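TbiB1 (Thermobaculum terrenum, PDB 5V1V) binds the leader peptide of the lasso peptide precursor TbiA(alpha), probably presenting it to the enzymes that mature this ribosomally made natural product. Local coordinates at residues W40-E45 / E50-A55; G36-S41 / A58-D63. One frame throughout, in Å; residues are numbered along the deposited sequence. Where two conformers were deposited one is given.

Contact 1: residues W40-E45 / E50-A55; sequences WSLLEE and EEIVDA. With ZN (zinc ion), chain F; ZN (zinc ion), chain E.
Leu42 and Leu43 meet Ile52 and Ala55 where helix 34-44 and helix 49-59 pack together in the helical part of the PqqD-like fold, a family placed in the helix-turn-helix clan. A short connection reverses the chain, and the two helix segments run at 140° to each other with 10.3 Å between their axes. The contact is entirely apolar. Leu42 points its CB toward helix 49-59: this atom lies 4.0 Å from Ile52 CG1, while CD1 reaches on to Ala55 CB at 3.9 Å, so one leucine touches two residues a helical turn apart. The closest approach is between Leu43 CD2 and Ile52 CD1, 3.6 Å, and here the two side chains cross at about a right angle. Ile52 CG1 stands anti to its own carbonyl carbon (chi1 -64°) and the chain is extended beyond it, which carries CD1 forward to the leucine branch. Leu78 and Leu71 of helix 64-80 pack on Leu43 and Ile52 respectively, closing the seam. The acidic residues of the same segments point elsewhere and hold zinc ions: Glu44 OE1 binds one at 1.9 Å with His14 of strand 10-15 and a water, whereas Glu50 OE2 and Asp54 OD2 share another, each at 2.0 Å, with a second water. Arg64 forms salt bridges to both Glu50 and Asp54, probably offsetting part of their charge. With no hydrogen bond between the two segments, their mutual hold here rests on shape and the burial of aliphatic carbon, while the zinc-binding carboxylates leave from other sides of the helices.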
ATOM      1  N   TRP A  40       3.562   0.514  -0.031  1.00 11.25           N
ATOM      2  CA  TRP A  40       3.592  -0.554  -1.018  1.00 11.36           C
ATOM      3  C   TRP A  40       5.011  -1.084  -1.226  1.00 12.48           C
ATOM      4  O   TRP A  40       5.240  -2.294  -1.255  1.00 13.19           O
ATOM      5  CB  TRP A  40       2.987  -0.073  -2.328  1.00 12.11           C
ATOM      6  CG  TRP A  40       2.851  -1.176  -3.330  1.00 11.89           C
ATOM      7  CD1 TRP A  40       3.710  -1.454  -4.358  1.00 12.37           C
ATOM      8  CD2 TRP A  40       1.821  -2.177  -3.382  1.00 11.03           C
ATOM      9  NE1 TRP A  40       3.273  -2.559  -5.047  1.00 12.05           N
ATOM     10  CE2 TRP A  40       2.112  -3.014  -4.480  1.00 12.14           C
ATOM     11  CE3 TRP A  40       0.670  -2.434  -2.625  1.00 10.81           C
ATOM     12  CZ2 TRP A  40       1.307  -4.098  -4.839  1.00 12.43           C
ATOM     13  CZ3 TRP A  40      -0.138  -3.521  -2.984  1.00 11.86           C
ATOM     14  CH2 TRP A  40       0.190  -4.337  -4.085  1.00 11.44           C
ATOM     15  N   SER A  41       5.970  -0.170  -1.334  1.00 13.19           N
ATOM     16  CA  SER A  41       7.363  -0.570  -1.512  1.00 14.28           C
ATOM     17  C   SER A  41       7.870  -1.431  -0.354  1.00 14.58           C
ATOM     18  O   SER A  41       8.605  -2.406  -0.563  1.00 16.63           O
ATOM     19  CB  SER A  41       8.256   0.650  -1.710  1.00 16.73           C
ATOM     20  OG  SER A  41       7.937   1.307  -2.921  1.00 22.18           O
ATOM     21  N   LEU A  42       7.458  -1.087   0.863  1.00 13.72           N
ATOM     22  CA  LEU A  42       7.819  -1.874   2.040  1.00 13.72           C
ATOM     23  C   LEU A  42       7.143  -3.250   2.032  1.00 14.17           C
ATOM     24  O   LEU A  42       7.759  -4.250   2.393  1.00 14.44           O
ATOM     25  CB  LEU A  42       7.490  -1.102   3.323  1.00 14.30           C
ATOM     26  CG  LEU A  42       8.347   0.150   3.561  1.00 14.97           C
ATOM     27  CD1 LEU A  42       7.634   1.161   4.448  1.00 14.88           C
ATOM     28  CD2 LEU A  42       9.704  -0.220   4.140  1.00 16.83           C
ATOM     29  N   LEU A  43       5.876  -3.299   1.612  1.00 13.71           N
ATOM     30  CA  LEU A  43       5.194  -4.585   1.435  1.00 13.76           C
ATOM     31  C   LEU A  43       5.914  -5.453   0.397  1.00 14.68           C
ATOM     32  O   LEU A  43       6.051  -6.667   0.573  1.00 15.64           O
ATOM     33  CB  LEU A  43       3.731  -4.391   1.037  1.00 13.46           C
ATOM     34  CG  LEU A  43       2.803  -3.849   2.121  1.00 13.61           C
ATOM     35  CD1 LEU A  43       1.499  -3.412   1.472  1.00 14.40           C
ATOM     36  CD2 LEU A  43       2.548  -4.862   3.229  1.00 15.28           C
ATOM     37  N   GLU A  44       6.373  -4.833  -0.687  1.00 14.60           N
ATOM     38  CA  GLU A  44       7.133  -5.548  -1.713  1.00 16.34           C
ATOM     39  C   GLU A  44       8.379  -6.226  -1.146  1.00 18.18           C
ATOM     40  O   GLU A  44       8.781  -7.292  -1.624  1.00 20.82           O
ATOM     41  CB  GLU A  44       7.505  -4.610  -2.862  1.00 17.68           C
ATOM     42  CG  GLU A  44       6.314  -4.206  -3.709  1.00 19.16           C
ATOM     43  CD  GLU A  44       6.667  -3.253  -4.829  1.00 20.86           C
ATOM     44  OE1 GLU A  44       7.313  -2.222  -4.564  1.00 20.41           O
ATOM     45  OE2 GLU A  44       6.267  -3.521  -5.977  1.00 24.85           O
ATOM     46  N   GLU A  45       8.963  -5.606  -0.124  1.00 18.61           N
ATOM     47  CA  GLU A  45      10.155  -6.125   0.559  1.00 19.33           C
ATOM     48  C   GLU A  45       9.822  -7.168   1.631  1.00 19.77           C
ATOM     49  O   GLU A  45      10.726  -7.714   2.277  1.00 22.76           O
ATOM     50  CB  GLU A  45      10.950  -4.977   1.197  1.00 21.06           C
ATOM     51  CG  GLU A  45      11.568  -4.008   0.203  1.00 25.00           C
ATOM     52  CD  GLU A  45      11.907  -2.666   0.828  1.00 30.97           C
ATOM     53  OE1 GLU A  45      11.828  -2.533   2.068  1.00 34.96           O
ATOM     54  OE2 GLU A  45      12.247  -1.735   0.074  1.00 35.81           O
ATOM     55  N   GLU A  50       4.423  -4.069  11.840  1.00 16.72           N
ATOM     56  CA  GLU A  50       5.255  -3.366  12.842  0.50 16.21           C
ATOM     57  C   GLU A  50       6.400  -2.618  12.180  1.00 15.14           C
ATOM     58  O   GLU A  50       6.683  -1.465  12.516  1.00 17.01           O
ATOM     59  CB  GLU A  50       5.826  -4.331  13.898  0.50 16.12           C
ATOM     60  CG  GLU A  50       6.811  -3.693  14.883  0.50 15.81           C
ATOM     61  CD  GLU A  50       6.144  -2.698  15.813  0.50 13.78           C
ATOM     62  OE1 GLU A  50       4.905  -2.749  15.941  0.50 14.68           O
ATOM     63  OE2 GLU A  50       6.853  -1.862  16.427  0.50 11.48           O
ATOM     64  N   GLU A  51       7.077  -3.291  11.249  1.00 14.49           N
ATOM     65  CA  GLU A  51       8.208  -2.709  10.524  1.00 15.78           C
ATOM     66  C   GLU A  51       7.764  -1.527   9.673  1.00 15.22           C
ATOM     67  O   GLU A  51       8.478  -0.536   9.560  1.00 16.29           O
ATOM     68  CB  GLU A  51       8.875  -3.742   9.617  1.00 16.96           C
ATOM     69  CG  GLU A  51       9.477  -4.913  10.358  1.00 19.33           C
ATOM     70  CD  GLU A  51      10.208  -5.858   9.438  1.00 21.81           C
ATOM     71  OE1 GLU A  51      11.454  -5.826   9.434  1.00 24.68           O
ATOM     72  OE2 GLU A  51       9.530  -6.619   8.714  1.00 21.79           O
ATOM     73  N   ILE A  52       6.582  -1.640   9.067  1.00 13.51           N
ATOM     74  CA  ILE A  52       6.064  -0.565   8.236  1.00 13.21           C
ATOM     75  C   ILE A  52       5.729   0.647   9.109  1.00 13.84           C
ATOM     76  O   ILE A  52       6.094   1.767   8.778  1.00 14.52           O
ATOM     77  CB  ILE A  52       4.834  -1.016   7.416  1.00 12.77           C
ATOM     78  CG1 ILE A  52       5.240  -2.119   6.425  1.00 13.72           C
ATOM     79  CG2 ILE A  52       4.201   0.177   6.706  1.00 14.13           C
ATOM     80  CD1 ILE A  52       4.075  -2.787   5.728  1.00 15.04           C
ATOM     81  N   VAL A  53       5.057   0.420  10.234  1.00 13.07           N
ATOM     82  CA  VAL A  53       4.781   1.500  11.180  1.00 13.53           C
ATOM     83  C   VAL A  53       6.092   2.200  11.562  1.00 13.26           C
ATOM     84  O   VAL A  53       6.186   3.425  11.518  1.00 14.45           O
ATOM     85  CB  VAL A  53       4.031   0.989  12.434  1.00 13.63           C
ATOM     86  CG1 VAL A  53       3.946   2.080  13.496  1.00 14.00           C
ATOM     87  CG2 VAL A  53       2.636   0.489  12.068  1.00 14.77           C
ATOM     88  N   ASP A  54       7.105   1.418  11.925  1.00 13.94           N
ATOM     89  CA  ASP A  54       8.360   1.996  12.380  1.00 13.91           C
ATOM     90  C   ASP A  54       9.030   2.792  11.268  1.00 13.92           C
ATOM     91  O   ASP A  54       9.573   3.860  11.530  1.00 15.62           O
ATOM     92  CB  ASP A  54       9.275   0.914  12.938  1.00 16.12           C
ATOM     93  CG  ASP A  54       8.767   0.347  14.240  1.00 16.01           C
ATOM     94  OD1 ASP A  54       7.756   0.857  14.775  1.00 18.23           O
ATOM     95  OD2 ASP A  54       9.377  -0.625  14.733  1.00 16.30           O
ATOM     96  N   ALA A  55       8.976   2.291  10.033  1.00 13.78           N
ATOM     97  CA  ALA A  55       9.576   2.987   8.898  1.00 13.16           C
ATOM     98  C   ALA A  55       8.889   4.318   8.622  1.00 14.08           C
ATOM     99  O   ALA A  55       9.559   5.339   8.453  1.00 15.67           O
ATOM    100  CB  ALA A  55       9.565   2.105   7.661  1.00 14.17           C
TER
HETATM  101 ZN    ZN F 102       8.745  -1.353  16.443  1.00 16.88          ZN
HETATM  102 ZN    ZN E 101       8.286  -1.467  -6.073  1.00 28.80          ZN
HETATM  103  O   HOH W   1       8.718   0.351  17.579  1.00 20.29           O
HETATM  104  O   HOH W   2       9.824  -0.987  -4.977  1.00 28.79           O

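Contact 2: residues G36-S41 / A58-D63; sequences GSRIWS and AEYSVD
Arg38 and Glu59 form a bidentate salt bridge that ties the middle of helix 34-44 to the last turn of helix 49-59, just before the chain enters a short, weakly bonded strand where Tyr60 pairs with the bound leader in this PqqD-like fold. The arginine grips side-on, NE donating to Glu59 OE1 at 2.7 Å. Its NH2 donates to Glu59 OE2 at 2.8 Å, and both bonds are nearly straight. Each carboxylate oxygen accepts through its syn lone pair, and the guanidinium and carboxylate planes lie only 14° apart, so the two groups meet edge to edge and neither can readily turn without breaking a bond. Arg38 sends CG anti to its backbone N (chi1 -178°) and then bends at chi2, bringing NE round to an acid that arrives on an extended chain at about a right angle. Replacing Arg38 with a methionine would probably leave the Glu59 carboxylate without its charged mate and free to swing away from helix 34-44.

Next to the ion pair, toward the backbone end of the arginine, is Tyr60, the first residue to leave helical geometry after helix 49-59. Its ring approaches the aliphatic base of the arginine, with Arg38 CG at the ring edge, near its plane. The tyrosine backbone pairs in parallel with a strand of the bound peptide, continuing the sheet across the interface; Ile39 and Val62 also pack on peptide side chains. Farther along, Asp63 N-caps helix 64-80, its OD1 also hydrogen-bonded to Thr66 OG1. The hydroxyl end of the tyrosine comes to rest against the arginine stem, Tyr60 OH lying 3.9 Å from Arg38 CB.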
ATOM      1  N   GLY A  36       1.309   6.100   0.572  1.00 14.05           N
ATOM      2  CA  GLY A  36       0.766   4.839   0.039  1.00 13.30           C
ATOM      3  C   GLY A  36       1.779   4.078  -0.797  1.00 14.40           C
ATOM      4  O   GLY A  36       1.919   2.854  -0.674  1.00 13.30           O
ATOM      5  N   SER A  37       2.485   4.818  -1.653  1.00 14.38           N
ATOM      6  CA  SER A  37       3.542   4.240  -2.477  0.50 14.75           C
ATOM      7  C   SER A  37       4.683   3.703  -1.625  1.00 14.80           C
ATOM      8  O   SER A  37       5.226   2.634  -1.906  1.00 15.18           O
ATOM      9  CB  SER A  37       4.077   5.270  -3.468  0.50 16.92           C
ATOM     10  OG  SER A  37       3.095   5.583  -4.427  0.50 18.35           O
ATOM     11  N   ARG A  38       5.043   4.444  -0.577  1.00 14.91           N
ATOM     12  CA  ARG A  38       6.097   3.996   0.321  1.00 15.10           C
ATOM     13  C   ARG A  38       5.701   2.711   1.053  1.00 13.59           C
ATOM     14  O   ARG A  38       6.503   1.774   1.146  1.00 13.97           O
ATOM     15  CB  ARG A  38       6.495   5.087   1.320  1.00 16.47           C
ATOM     16  CG  ARG A  38       7.634   4.678   2.245  1.00 16.13           C
ATOM     17  CD  ARG A  38       8.969   4.516   1.533  1.00 19.18           C
ATOM     18  NE  ARG A  38      10.003   4.108   2.479  1.00 20.55           N
ATOM     19  CZ  ARG A  38      10.813   3.063   2.337  1.00 20.74           C
ATOM     20  NH1 ARG A  38      10.756   2.295   1.254  1.00 23.83           N
ATOM     21  NH2 ARG A  38      11.706   2.802   3.280  1.00 23.44           N
ATOM     22  N   ILE A  39       4.474   2.671   1.571  1.00 13.02           N
ATOM     23  CA  ILE A  39       3.956   1.459   2.199  1.00 11.79           C
ATOM     24  C   ILE A  39       3.993   0.288   1.212  1.00 11.66           C
ATOM     25  O   ILE A  39       4.427  -0.805   1.572  1.00 12.45           O
ATOM     26  CB  ILE A  39       2.546   1.670   2.778  1.00 11.95           C
ATOM     27  CG1 ILE A  39       2.629   2.650   3.953  1.00 12.58           C
ATOM     28  CG2 ILE A  39       1.953   0.332   3.213  1.00 12.06           C
ATOM     29  CD1 ILE A  39       1.289   3.242   4.333  1.00 13.79           C
ATOM     30  N   TRP A  40       3.562   0.514  -0.031  1.00 11.25           N
ATOM     31  CA  TRP A  40       3.592  -0.554  -1.018  1.00 11.36           C
ATOM     32  C   TRP A  40       5.011  -1.084  -1.226  1.00 12.48           C
ATOM     33  O   TRP A  40       5.240  -2.294  -1.255  1.00 13.19           O
ATOM     34  CB  TRP A  40       2.987  -0.073  -2.328  1.00 12.11           C
ATOM     35  CG  TRP A  40       2.851  -1.176  -3.330  1.00 11.89           C
ATOM     36  CD1 TRP A  40       3.710  -1.454  -4.358  1.00 12.37           C
ATOM     37  CD2 TRP A  40       1.821  -2.177  -3.382  1.00 11.03           C
ATOM     38  NE1 TRP A  40       3.273  -2.559  -5.047  1.00 12.05           N
ATOM     39  CE2 TRP A  40       2.112  -3.014  -4.480  1.00 12.14           C
ATOM     40  CE3 TRP A  40       0.670  -2.434  -2.625  1.00 10.81           C
ATOM     41  CZ2 TRP A  40       1.307  -4.098  -4.839  1.00 12.43           C
ATOM     42  CZ3 TRP A  40      -0.138  -3.521  -2.984  1.00 11.86           C
ATOM     43  CH2 TRP A  40       0.190  -4.337  -4.085  1.00 11.44           C
ATOM     44  N   SER A  41       5.970  -0.170  -1.334  1.00 13.19           N
ATOM     45  CA  SER A  41       7.363  -0.570  -1.512  1.00 14.28           C
ATOM     46  C   SER A  41       7.870  -1.431  -0.354  1.00 14.58           C
ATOM     47  O   SER A  41       8.605  -2.406  -0.563  1.00 16.63           O
ATOM     48  CB  SER A  41       8.256   0.650  -1.710  1.00 16.73           C
ATOM     49  OG  SER A  41       7.937   1.307  -2.921  1.00 22.18           O
ATOM     50  N   ALA A  58       9.778   6.838  11.205  1.00 16.25           N
ATOM     51  CA  ALA A  58      11.148   7.312  11.065  1.00 17.37           C
ATOM     52  C   ALA A  58      11.282   8.312   9.915  1.00 17.30           C
ATOM     53  O   ALA A  58      12.117   9.220   9.966  1.00 20.31           O
ATOM     54  CB  ALA A  58      12.084   6.132  10.859  1.00 19.04           C
ATOM     55  N   GLU A  59      10.452   8.147   8.885  1.00 17.32           N
ATOM     56  CA  GLU A  59      10.607   8.873   7.620  1.00 16.46           C
ATOM     57  C   GLU A  59       9.699  10.089   7.470  1.00 15.88           C
ATOM     58  O   GLU A  59       9.929  10.935   6.597  1.00 18.47           O
ATOM     59  CB  GLU A  59      10.382   7.911   6.455  1.00 16.72           C
ATOM     60  CG  GLU A  59      11.469   6.852   6.339  1.00 18.53           C
ATOM     61  CD  GLU A  59      11.174   5.788   5.297  1.00 21.66           C
ATOM     62  OE1 GLU A  59      10.307   6.010   4.423  1.00 21.85           O
ATOM     63  OE2 GLU A  59      11.830   4.725   5.352  1.00 26.15           O
ATOM     64  N   TYR A  60       8.679  10.180   8.319  1.00 16.02           N
ATOM     65  CA  TYR A  60       7.653  11.212   8.200  1.00 16.06           C
ATOM     66  C   TYR A  60       7.387  11.926   9.514  1.00 16.01           C
ATOM     67  O   TYR A  60       7.530  11.337  10.586  1.00 16.25           O
ATOM     68  CB  TYR A  60       6.349  10.593   7.678  1.00 16.22           C
ATOM     69  CG  TYR A  60       6.449  10.111   6.250  1.00 16.23           C
ATOM     70  CD1 TYR A  60       6.144  10.960   5.193  1.00 17.40           C
ATOM     71  CD2 TYR A  60       6.863   8.810   5.958  1.00 16.63           C
ATOM     72  CE1 TYR A  60       6.242  10.528   3.882  1.00 18.68           C
ATOM     73  CE2 TYR A  60       6.954   8.367   4.647  1.00 16.79           C
ATOM     74  CZ  TYR A  60       6.647   9.236   3.614  1.00 18.93           C
ATOM     75  OH  TYR A  60       6.743   8.818   2.302  1.00 23.25           O
ATOM     76  N   SER A  61       6.989  13.193   9.413  1.00 16.76           N
ATOM     77  CA  SER A  61       6.633  14.001  10.571  1.00 18.59           C
ATOM     78  C   SER A  61       5.218  13.642  10.993  1.00 18.91           C
ATOM     79  O   SER A  61       4.253  14.337  10.651  1.00 22.34           O
ATOM     80  CB  SER A  61       6.736  15.489  10.239  1.00 20.51           C
ATOM     81  OG  SER A  61       6.323  16.273  11.341  1.00 24.34           O
ATOM     82  N   VAL A  62       5.109  12.536  11.726  1.00 16.36           N
ATOM     83  CA  VAL A  62       3.819  11.967  12.101  1.00 16.38           C
ATOM     84  C   VAL A  62       3.967  11.160  13.383  1.00 16.80           C
ATOM     85  O   VAL A  62       5.020  10.580  13.632  1.00 17.38           O
ATOM     86  CB  VAL A  62       3.244  11.093  10.954  1.00 16.49           C
ATOM     87  CG1 VAL A  62       4.143   9.899  10.653  1.00 16.03           C
ATOM     88  CG2 VAL A  62       1.817  10.662  11.251  1.00 16.62           C
ATOM     89  N   ASP A  63       2.899  11.123  14.174  1.00 17.26           N
ATOM     90  CA  ASP A  63       2.854  10.350  15.409  1.00 19.67           C
ATOM     91  C   ASP A  63       2.473   8.899  15.119  1.00 17.64           C
ATOM     92  O   ASP A  63       1.745   8.618  14.162  1.00 17.55           O
ATOM     93  CB  ASP A  63       1.852  10.977  16.383  1.00 22.97           C
ATOM     94  CG  ASP A  63       0.440  11.050  15.811  1.00 27.41           C
ATOM     95  OD1 ASP A  63       0.209  11.844  14.871  1.00 30.51           O
ATOM     96  OD2 ASP A  63      -0.436  10.309  16.302  1.00 29.65           O
TER

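Contacts 1 and 2 are successive levels of one interface between helix 34-44 and helix 49-59, their centres about 8 Å apart. They share Trp40 and Ser41 and meet directly where Ile52 CG2 packs on Ile39 CG1 at 4.0 Å. The character changes along the helices, from the buried aliphatic seam of contact 1 to the partly buried ion pair of contact 2. Contact 2 lies at the leader-binding end, since Tyr60 pairs with the peptide strand and Ile39 packs on it; contact 1 joins the same two helices closer to the turn that connects them. The Arg38 side chain of contact 2 lies about 9 Å from the zinc ion that Glu44 of contact 1 binds.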